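Local coordinates for putative glucose-6-phosphate 1-epimerase (Salmonella typhimurium, PDB 2HTB), which probably interconverts the alpha and beta anomers of glucose 6-phosphate, acting as a hexose-6-phosphate 1-epimerase, at residues T151-F156 with E165-G170; F172-A177 with A288-T293; Y181-D186 with Y275-C280. All coordinates share one frame; numbering follows the deposited sequence.

How the contacts relate
All three contacts are antiparallel strand pairings within the aldose 1-epimerase domain. Contact 1 comes first along the chain and joins the hairpin strands 151-158 and 162-169. Strand 172-183 follows next in the chain; its beginning pairs with 289-292 in contact 2 and its far end pairs with 278-286 in contact 3, and contact 3 is nested within the loop closed by contact 2. Contacts 1 and 2 have centres about 12 Å apart and touch through Ala292. Contact 3 lies on the opposite side of the chain's centre from the other two, with its centre about 27 Å from that of contact 1 and 29 Å from that of contact 2. Strand 172-183 thus carries the inferred active-site His179 between contacts 2 and 3.

Contact 1 (T151-F156 with E165-G170)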
loop_
_atom_site.group_PDB
_atom_site.type_symbol
_atom_site.label_atom_id
_atom_site.label_comp_id
_atom_site.label_asym_id
_atom_site.label_seq_id
_atom_site.Cartn_x
_atom_site.Cartn_y
_atom_site.Cartn_z
ATOM N N THR A 151 7.291 -18.525 0.630
ATOM C CA THR A 151 7.372 -17.803 1.924
ATOM C C THR A 151 7.464 -16.356 1.504
ATOM O O THR A 151 8.390 -15.964 0.658
ATOM C CB THR A 151 8.602 -18.215 2.711
ATOM O OG1 THR A 151 8.520 -19.616 3.003
ATOM C CG2 THR A 151 8.714 -17.486 3.977
ATOM N N LEU A 152 6.496 -15.562 2.018
ATOM C CA LEU A 152 6.447 -14.119 1.652
ATOM C C LEU A 152 6.796 -13.328 2.860
ATOM O O LEU A 152 6.196 -13.638 3.899
ATOM C CB LEU A 152 5.048 -13.738 1.262
ATOM C CG LEU A 152 4.776 -12.764 0.148
ATOM C CD1 LEU A 152 3.454 -12.135 0.452
ATOM C CD2 LEU A 152 5.746 -11.695 -0.085
ATOM N N LEU A 153 7.745 -12.392 2.779
ATOM C CA LEU A 153 8.139 -11.534 3.897
ATOM C C LEU A 153 7.943 -10.119 3.556
ATOM O O LEU A 153 8.194 -9.673 2.444
ATOM C CB LEU A 153 9.568 -11.668 4.241
ATOM C CG LEU A 153 9.954 -13.067 4.731
ATOM C CD1 LEU A 153 11.459 -13.383 4.623
ATOM C CD2 LEU A 153 9.372 -13.346 6.218
ATOM N N ALA A 154 7.436 -9.412 4.556
ATOM C CA ALA A 154 7.208 -7.965 4.503
ATOM C C ALA A 154 7.866 -7.244 5.704
ATOM O O ALA A 154 7.598 -7.526 6.900
ATOM C CB ALA A 154 5.749 -7.710 4.489
ATOM N N ARG A 155 8.761 -6.337 5.375
ATOM C CA ARG A 155 9.554 -5.660 6.382
ATOM C C ARG A 155 9.325 -4.167 6.317
ATOM O O ARG A 155 9.352 -3.578 5.208
ATOM C CB ARG A 155 11.035 -5.964 6.170
ATOM C CG ARG A 155 11.383 -7.356 6.717
ATOM C CD ARG A 155 12.913 -7.748 6.528
ATOM N NE ARG A 155 13.199 -8.587 5.336
ATOM C CZ ARG A 155 13.742 -9.807 5.397
ATOM N NH1 ARG A 155 14.093 -10.336 6.582
ATOM N NH2 ARG A 155 13.947 -10.489 4.265
ATOM N N PHE A 156 9.120 -3.588 7.501
ATOM C CA PHE A 156 8.802 -2.174 7.634
ATOM C C PHE A 156 9.774 -1.501 8.588
ATOM O O PHE A 156 10.068 -2.006 9.684
ATOM C CB PHE A 156 7.358 -1.978 8.221
ATOM C CG PHE A 156 6.262 -2.603 7.391
ATOM C CD1 PHE A 156 5.935 -3.960 7.542
ATOM C CD2 PHE A 156 5.618 -1.868 6.391
ATOM C CE1 PHE A 156 4.912 -4.551 6.763
ATOM C CE2 PHE A 156 4.620 -2.461 5.588
ATOM C CZ PHE A 156 4.267 -3.783 5.787
ATOM N N GLU A 165 9.210 -3.190 2.235
ATOM C CA GLU A 165 10.105 -4.119 1.568
ATOM C C GLU A 165 9.337 -5.435 1.650
ATOM O O GLU A 165 8.969 -5.914 2.739
ATOM C CB GLU A 165 11.396 -4.240 2.391
ATOM C CG GLU A 165 12.719 -4.028 1.694
ATOM C CD GLU A 165 13.570 -5.346 1.423
ATOM O OE1 GLU A 165 13.919 -6.109 2.412
ATOM O OE2 GLU A 165 13.898 -5.557 0.200
ATOM N N LEU A 166 9.089 -5.983 0.460
ATOM C CA LEU A 166 8.365 -7.243 0.201
ATOM C C LEU A 166 9.392 -8.204 -0.383
ATOM O O LEU A 166 10.154 -7.785 -1.262
ATOM C CB LEU A 166 7.365 -6.961 -0.880
ATOM C CG LEU A 166 5.973 -7.563 -0.929
ATOM C CD1 LEU A 166 5.788 -8.313 -2.161
ATOM C CD2 LEU A 166 5.538 -8.403 0.294
ATOM N N GLU A 167 9.431 -9.446 0.071
ATOM C CA GLU A 167 10.365 -10.411 -0.437
ATOM C C GLU A 167 9.717 -11.819 -0.571
ATOM O O GLU A 167 9.303 -12.405 0.422
ATOM C CB GLU A 167 11.478 -10.494 0.560
ATOM C CG GLU A 167 12.688 -11.240 0.108
ATOM C CD GLU A 167 13.737 -11.378 1.216
ATOM O OE1 GLU A 167 13.808 -12.445 1.839
ATOM O OE2 GLU A 167 14.484 -10.442 1.507
ATOM N N ALA A 168 9.638 -12.354 -1.798
ATOM C CA ALA A 168 9.029 -13.650 -2.060
ATOM C C ALA A 168 10.086 -14.750 -2.426
ATOM O O ALA A 168 10.920 -14.606 -3.352
ATOM C CB ALA A 168 8.029 -13.496 -3.119
ATOM N N HIS A 169 10.054 -15.811 -1.640
ATOM C CA HIS A 169 10.897 -16.988 -1.802
ATOM C C HIS A 169 10.067 -18.098 -2.388
ATOM O O HIS A 169 8.893 -18.380 -1.923
ATOM C CB HIS A 169 11.379 -17.453 -0.416
ATOM C CG HIS A 169 12.281 -16.462 0.243
ATOM N ND1 HIS A 169 13.650 -16.535 0.154
ATOM C CD2 HIS A 169 12.015 -15.327 0.924
ATOM C CE1 HIS A 169 14.191 -15.501 0.778
ATOM N NE2 HIS A 169 13.217 -14.749 1.240
ATOM N N GLY A 170 10.684 -18.786 -3.343
ATOM C CA GLY A 170 10.057 -19.901 -4.059
ATOM C C GLY A 170 10.552 -19.854 -5.482
ATOM O O GLY A 170 11.547 -19.173 -5.777
#
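Arg155 reaches across to Glu167 on one face of a beta hairpin, in which strand 151-158 returns antiparallel as 162-169 within a large sheet of the galactose mutarotase-like beta-sandwich. The arginine chain bends at its third torsion (chi3 -97°), which turns the guanidinium over the partner strand. The Glu167 carboxylate comes to the edge of that group near its plane, and Arg155 NH2 lies 2.8 Å from Glu167 OE2 in a salt bridge whose hydrogen bond is bent and weak. The two planar groups are twisted 58° apart. Glu165 runs alongside Arg155, pointing the same way with its carboxylate almost parallel to the guanidinium, but the salt bridge from Arg155 NE to Glu165 OE1 is long at 3.9 Å.

Glu167 is an extended chain held by more than one partner. Besides Arg155, its OE2 meets Arg299 of strand 298-308, while OE1 accepts a hydrogen bond from His169 NE2 whose very short modelled length deserves caution. This concentration of positive charge would probably favour an ionised Glu167. Leu153 lies beside the glutamate, with its CD1 4.0 Å from His169 NE2.

Leu152, Ala154, Leu166 and Ala168 face the other way into the buried interior, where Trp96, Trp118 and Ile94 meet them. Here Leu152 CD2 packs 4.2 Å from Ala168 CB, and Leu166 CD2 approaches Ala154 CB at 4.3 Å. At the start of strand 151-158, Thr151 O takes the straight hydrogen bond from His169 N (2.8 Å) and also lies in the plane of the imidazole, at its edge, 3.7 Å from His169 CD2.

Contact 2 (F172-A177 with A288-T293)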
loop_
_atom_site.group_PDB
_atom_site.type_symbol
_atom_site.label_atom_id
_atom_site.label_comp_id
_atom_site.label_asym_id
_atom_site.label_seq_id
_atom_site.Cartn_x
_atom_site.Cartn_y
_atom_site.Cartn_z
ATOM N N PHE A 172 8.772 -19.371 -8.939
ATOM C CA PHE A 172 7.577 -19.012 -9.634
ATOM C C PHE A 172 7.675 -17.619 -10.226
ATOM O O PHE A 172 8.502 -16.779 -9.801
ATOM C CB PHE A 172 6.426 -18.964 -8.634
ATOM C CG PHE A 172 6.773 -18.330 -7.331
ATOM C CD1 PHE A 172 7.131 -17.001 -7.252
ATOM C CD2 PHE A 172 6.736 -19.077 -6.172
ATOM C CE1 PHE A 172 7.436 -16.424 -6.014
ATOM C CE2 PHE A 172 7.070 -18.532 -4.899
ATOM C CZ PHE A 172 7.396 -17.238 -4.797
ATOM N N ALA A 173 6.766 -17.358 -11.152
ATOM C CA ALA A 173 6.460 -15.996 -11.565
ATOM C C ALA A 173 5.264 -15.292 -10.810
ATOM O O ALA A 173 4.191 -15.916 -10.616
ATOM C CB ALA A 173 6.204 -15.946 -13.046
ATOM N N THR A 174 5.453 -13.987 -10.487
ATOM C CA THR A 174 4.394 -13.208 -9.895
ATOM C C THR A 174 4.241 -11.914 -10.610
ATOM O O THR A 174 5.057 -11.541 -11.416
ATOM C CB THR A 174 4.641 -12.863 -8.377
ATOM O OG1 THR A 174 5.790 -11.992 -8.231
ATOM C CG2 THR A 174 4.833 -14.109 -7.644
ATOM N N THR A 175 3.184 -11.199 -10.256
ATOM C CA THR A 175 3.025 -9.852 -10.684
ATOM C C THR A 175 2.527 -9.232 -9.437
ATOM O O THR A 175 1.773 -9.872 -8.726
ATOM C CB THR A 175 2.084 -9.866 -11.869
ATOM O OG1 THR A 175 2.740 -9.260 -12.991
ATOM C CG2 THR A 175 0.844 -9.280 -11.588
ATOM N N SER A 176 3.002 -8.044 -9.086
ATOM C CA SER A 176 2.641 -7.537 -7.762
ATOM C C SER A 176 2.679 -6.019 -7.675
ATOM O O SER A 176 3.114 -5.370 -8.649
ATOM C CB SER A 176 3.588 -8.116 -6.750
ATOM O OG SER A 176 4.945 -7.864 -7.111
ATOM N N ALA A 177 2.216 -5.454 -6.541
ATOM C CA ALA A 177 2.277 -3.997 -6.278
ATOM C C ALA A 177 2.251 -3.639 -4.778
ATOM O O ALA A 177 1.732 -4.413 -3.985
ATOM C CB ALA A 177 1.124 -3.322 -6.974
ATOM N N ALA A 288 5.519 -7.081 -16.954
ATOM C CA ALA A 288 6.252 -8.272 -17.226
ATOM C C ALA A 288 6.238 -9.075 -15.908
ATOM O O ALA A 288 5.984 -8.526 -14.806
ATOM C CB ALA A 288 7.744 -7.978 -17.740
ATOM N N PRO A 289 6.453 -10.393 -16.026
ATOM C CA PRO A 289 6.461 -11.266 -14.849
ATOM C C PRO A 289 7.729 -11.095 -14.133
ATOM O O PRO A 289 8.743 -10.794 -14.745
ATOM C CB PRO A 289 6.328 -12.669 -15.444
ATOM C CG PRO A 289 6.788 -12.585 -16.909
ATOM C CD PRO A 289 6.642 -11.129 -17.322
ATOM N N GLN A 290 7.674 -11.211 -12.825
ATOM C CA GLN A 290 8.874 -11.230 -11.979
ATOM C C GLN A 290 9.164 -12.643 -11.496
ATOM O O GLN A 290 8.308 -13.301 -10.877
ATOM C CB GLN A 290 8.594 -10.372 -10.770
ATOM C CG GLN A 290 9.827 -9.766 -10.173
ATOM C CD GLN A 290 9.561 -8.911 -8.984
ATOM O OE1 GLN A 290 8.456 -8.983 -8.362
ATOM N NE2 GLN A 290 10.563 -8.089 -8.625
ATOM N N GLN A 291 10.338 -13.136 -11.761
ATOM C CA GLN A 291 10.704 -14.510 -11.415
ATOM C C GLN A 291 11.422 -14.619 -10.053
ATOM O O GLN A 291 12.338 -13.867 -9.815
ATOM C CB GLN A 291 11.580 -15.035 -12.519
ATOM C CG GLN A 291 10.878 -14.833 -13.916
ATOM C CD GLN A 291 9.747 -15.874 -14.152
ATOM O OE1 GLN A 291 9.726 -16.941 -13.534
ATOM N NE2 GLN A 291 8.833 -15.561 -15.013
ATOM N N ALA A 292 10.991 -15.458 -9.127
ATOM C CA ALA A 292 11.794 -15.767 -7.964
ATOM C C ALA A 292 12.421 -17.130 -8.202
ATOM O O ALA A 292 11.898 -17.933 -8.946
ATOM C CB ALA A 292 10.934 -15.803 -6.697
ATOM N N THR A 293 13.539 -17.415 -7.574
ATOM C CA THR A 293 14.154 -18.742 -7.721
ATOM C C THR A 293 14.684 -19.076 -6.383
ATOM O O THR A 293 14.797 -18.193 -5.553
ATOM C CB THR A 293 15.323 -18.757 -8.660
ATOM O OG1 THR A 293 16.358 -17.923 -8.091
ATOM C CG2 THR A 293 14.921 -18.286 -10.143
HETATM O O HOH W 1 5.918 -9.499 -8.849
HETATM O O HOH W 2 8.017 -13.788 -8.238
HETATM O O HOH W 3 7.241 -8.649 -5.876
#
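Phe172 swings its ring toward Ala292, and its CE1 comes to 3.6 Å from the Ala292 CB methyl, at an oblique angle to the ring. With CG between the backbone N and the carbonyl carbon (chi1 42°), the CD1-CE1 side of the ring is brought to that methyl. The backbone pairs as well, Ala292 N donating to Phe172 O at 2.9 Å, while the return bond from Phe172 N is weak. At Ala173 the side chain of Gln291, bent at chi2, brings its amide against the methyl, Gln291 NE2 lying 3.3 Å from Ala173 CB, and the same methyl also touches Pro289.

Thr174 and Gln290 exchange two backbone hydrogen bonds, the one from Gln290 N to Thr174 O being nearly straight. Their side chains do not bond directly but share water. Water 1 joins Thr174 OG1 and Ser176 OG to Gln290 OE1, each at 2.6 Å, and water 2 links Thr174 OG1 with the backbone O of Gln290. At Ser176, water 3 spans OG and Gln290 OE1, which thus accepts from two waters. The amide is held at its other end by Gln290 NE2 donating to Arg299 O.

Beyond Thr174 the strands diverge. Strand 172-183 bonds onward to Tyr285 of strand 278-286 and to Cys95 of strand 94-95, while Gln290 and Ala292 lean on Ser298 of strand 298-308, in the neighbouring nine-stranded sheet.

Contact 3 (Y181-D186 with Y275-C280); sequences YFNVGD and YKTFVC
Cys280 SG sits directly over the middle of the Tyr181 ring, 3.4 Å from the ring centroid and only 13° off the normal, a sulfur-aromatic contact. Phe278, next but one along the same strand, lies alongside Tyr181 and points the same way, with Phe278 CG at the edge of the tyrosine ring, in its plane. Tyr181 CD2 in turn lies over one face of the Phe278 ring, displaced toward its rim, and comes 3.5 Å from Phe278 CE1. The planes are inclined at 57°, so the pair is oblique. Tyr181 has CG anti to its carbonyl carbon (chi1 -71°), which lays the ring across the sulfur.

Behind these groups the backbones pair antiparallel. Phe182 N donates to Val279 O at 2.9 Å, and Val279 N returns a bond to Phe182 O. Val184 N donates a hydrogen bond to Thr277 O at 3.1 Å, from well above the carbonyl plane, where the strands give way to loop. Val184 CG2 packs on Val279 CG1 at 4.3 Å. Farther into the loop, Asp186 CA makes a CA-H...O contact of 3.3 Å with Lys276 O.

This pairing of strands 172-183 and 278-286 belongs to the curled antiparallel sheet of the mutarotase-like fold and lies beside the probable substrate site. The Tyr181 hydroxyl hydrogen-bonds to Arg89, a substrate-binding residue by similarity, and its ring meets that of His179, the inferred active-site histidine, nearly parallel. Phe182 points to the other face of the sheet, onto Ile235, Gln302 and Ile304. Further out, Asn183 ND2 is held by Glu72 O and Asp186 OD1 by Ala188 N, while Trp75 touches the Phe278 ring and Trp257 of strand 253-258 pairs with the backbone of Cys280.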
loop_
_atom_site.group_PDB
_atom_site.type_symbol
_atom_site.label_atom_id
_atom_site.label_comp_id
_atom_site.label_asym_id
_atom_site.label_seq_id
_atom_site.Cartn_x
_atom_site.Cartn_y
_atom_site.Cartn_z
ATOM N N TYR A 181 -2.038 4.202 -0.541
ATOM C CA TYR A 181 -3.012 5.278 -0.570
ATOM C C TYR A 181 -2.481 6.477 0.213
ATOM O O TYR A 181 -2.399 6.467 1.476
ATOM C CB TYR A 181 -4.342 4.874 0.106
ATOM C CG TYR A 181 -5.156 3.894 -0.624
ATOM C CD1 TYR A 181 -4.776 2.531 -0.668
ATOM C CD2 TYR A 181 -6.316 4.303 -1.274
ATOM C CE1 TYR A 181 -5.543 1.607 -1.377
ATOM C CE2 TYR A 181 -7.106 3.424 -1.996
ATOM C CZ TYR A 181 -6.749 2.077 -2.056
ATOM O OH TYR A 181 -7.548 1.185 -2.760
ATOM N N PHE A 182 -2.194 7.556 -0.491
ATOM C CA PHE A 182 -1.663 8.732 0.201
ATOM C C PHE A 182 -2.711 9.768 0.507
ATOM O O PHE A 182 -3.489 10.111 -0.375
ATOM C CB PHE A 182 -0.515 9.352 -0.610
ATOM C CG PHE A 182 0.674 8.456 -0.683
ATOM C CD1 PHE A 182 0.849 7.594 -1.783
ATOM C CD2 PHE A 182 1.609 8.454 0.360
ATOM C CE1 PHE A 182 1.980 6.771 -1.864
ATOM C CE2 PHE A 182 2.747 7.601 0.324
ATOM C CZ PHE A 182 2.915 6.725 -0.788
ATOM N N ASN A 183 -2.650 10.289 1.737
ATOM C CA ASN A 183 -3.560 11.285 2.279
ATOM C C ASN A 183 -3.208 12.582 1.675
ATOM O O ASN A 183 -2.047 13.006 1.657
ATOM C CB ASN A 183 -3.409 11.407 3.778
ATOM C CG ASN A 183 -4.496 12.258 4.417
ATOM O OD1 ASN A 183 -5.620 12.241 3.977
ATOM N ND2 ASN A 183 -4.172 12.959 5.496
ATOM N N VAL A 184 -4.236 13.249 1.197
ATOM C CA VAL A 184 -4.042 14.413 0.413
ATOM C C VAL A 184 -5.205 15.363 0.767
ATOM O O VAL A 184 -6.327 14.924 1.127
ATOM C CB VAL A 184 -3.928 13.909 -1.005
ATOM C CG1 VAL A 184 -4.968 14.467 -1.938
ATOM C CG2 VAL A 184 -2.496 13.996 -1.483
ATOM N N GLY A 185 -4.937 16.665 0.750
ATOM C CA GLY A 185 -5.986 17.606 1.151
ATOM C C GLY A 185 -7.199 17.743 0.211
ATOM O O GLY A 185 -8.315 17.990 0.661
ATOM N N ASP A 186 -6.996 17.591 -1.094
ATOM C CA ASP A 186 -8.080 17.745 -2.036
ATOM C C ASP A 186 -7.560 17.315 -3.367
ATOM O O ASP A 186 -6.711 17.982 -3.903
ATOM C CB ASP A 186 -8.572 19.221 -2.133
ATOM C CG ASP A 186 -9.519 19.437 -3.338
ATOM O OD1 ASP A 186 -10.040 18.423 -3.926
ATOM O OD2 ASP A 186 -9.714 20.607 -3.719
ATOM N N TYR A 275 -12.756 9.622 -2.641
ATOM C CA TYR A 275 -11.768 9.932 -3.661
ATOM C C TYR A 275 -11.199 11.393 -3.546
ATOM O O TYR A 275 -10.274 11.797 -4.223
ATOM C CB TYR A 275 -12.412 9.715 -5.041
ATOM C CG TYR A 275 -13.288 10.891 -5.332
ATOM C CD1 TYR A 275 -12.846 11.924 -6.116
ATOM C CD2 TYR A 275 -14.541 11.015 -4.701
ATOM C CE1 TYR A 275 -13.674 13.073 -6.344
ATOM C CE2 TYR A 275 -15.370 12.114 -4.927
ATOM C CZ TYR A 275 -14.915 13.140 -5.763
ATOM O OH TYR A 275 -15.694 14.212 -5.928
ATOM N N LYS A 276 -11.787 12.210 -2.705
ATOM C CA LYS A 276 -11.447 13.623 -2.697
ATOM C C LYS A 276 -10.112 13.809 -1.993
ATOM O O LYS A 276 -9.404 14.732 -2.268
ATOM C CB LYS A 276 -12.523 14.426 -1.934
ATOM C CG LYS A 276 -13.898 14.551 -2.613
ATOM C CD LYS A 276 -14.128 15.925 -3.326
ATOM C CE LYS A 276 -15.712 16.242 -3.587
ATOM N NZ LYS A 276 -16.488 16.743 -2.372
ATOM N N THR A 277 -9.756 12.828 -1.184
ATOM C CA THR A 277 -8.846 12.960 -0.083
ATOM C C THR A 277 -7.698 11.975 -0.248
ATOM O O THR A 277 -6.929 11.815 0.708
ATOM C CB THR A 277 -9.775 12.843 1.238
ATOM O OG1 THR A 277 -10.026 14.161 1.748
ATOM C CG2 THR A 277 -9.302 12.037 2.324
ATOM N N PHE A 278 -7.594 11.270 -1.406
ATOM C CA PHE A 278 -6.437 10.443 -1.693
ATOM C C PHE A 278 -6.026 10.314 -3.167
ATOM O O PHE A 278 -6.794 10.645 -4.075
ATOM C CB PHE A 278 -6.494 9.071 -1.081
ATOM C CG PHE A 278 -7.336 8.113 -1.840
ATOM C CD1 PHE A 278 -6.792 7.345 -2.876
ATOM C CD2 PHE A 278 -8.696 7.960 -1.522
ATOM C CE1 PHE A 278 -7.621 6.468 -3.624
ATOM C CE2 PHE A 278 -9.501 7.076 -2.244
ATOM C CZ PHE A 278 -8.962 6.310 -3.307
ATOM N N VAL A 279 -4.757 9.922 -3.352
ATOM C CA VAL A 279 -4.209 9.511 -4.615
ATOM C C VAL A 279 -3.359 8.217 -4.308
ATOM O O VAL A 279 -2.655 8.113 -3.261
ATOM C CB VAL A 279 -3.429 10.671 -5.300
ATOM C CG1 VAL A 279 -2.190 11.041 -4.600
ATOM C CG2 VAL A 279 -3.134 10.346 -6.813
ATOM N N CYS A 280 -3.503 7.194 -5.141
ATOM C CA CYS A 280 -2.591 6.056 -4.980
ATOM C C CYS A 280 -1.386 6.281 -5.913
ATOM O O CYS A 280 -1.547 6.575 -7.136
ATOM C CB CYS A 280 -3.302 4.788 -5.318
ATOM S SG CYS A 280 -4.449 4.313 -4.090
#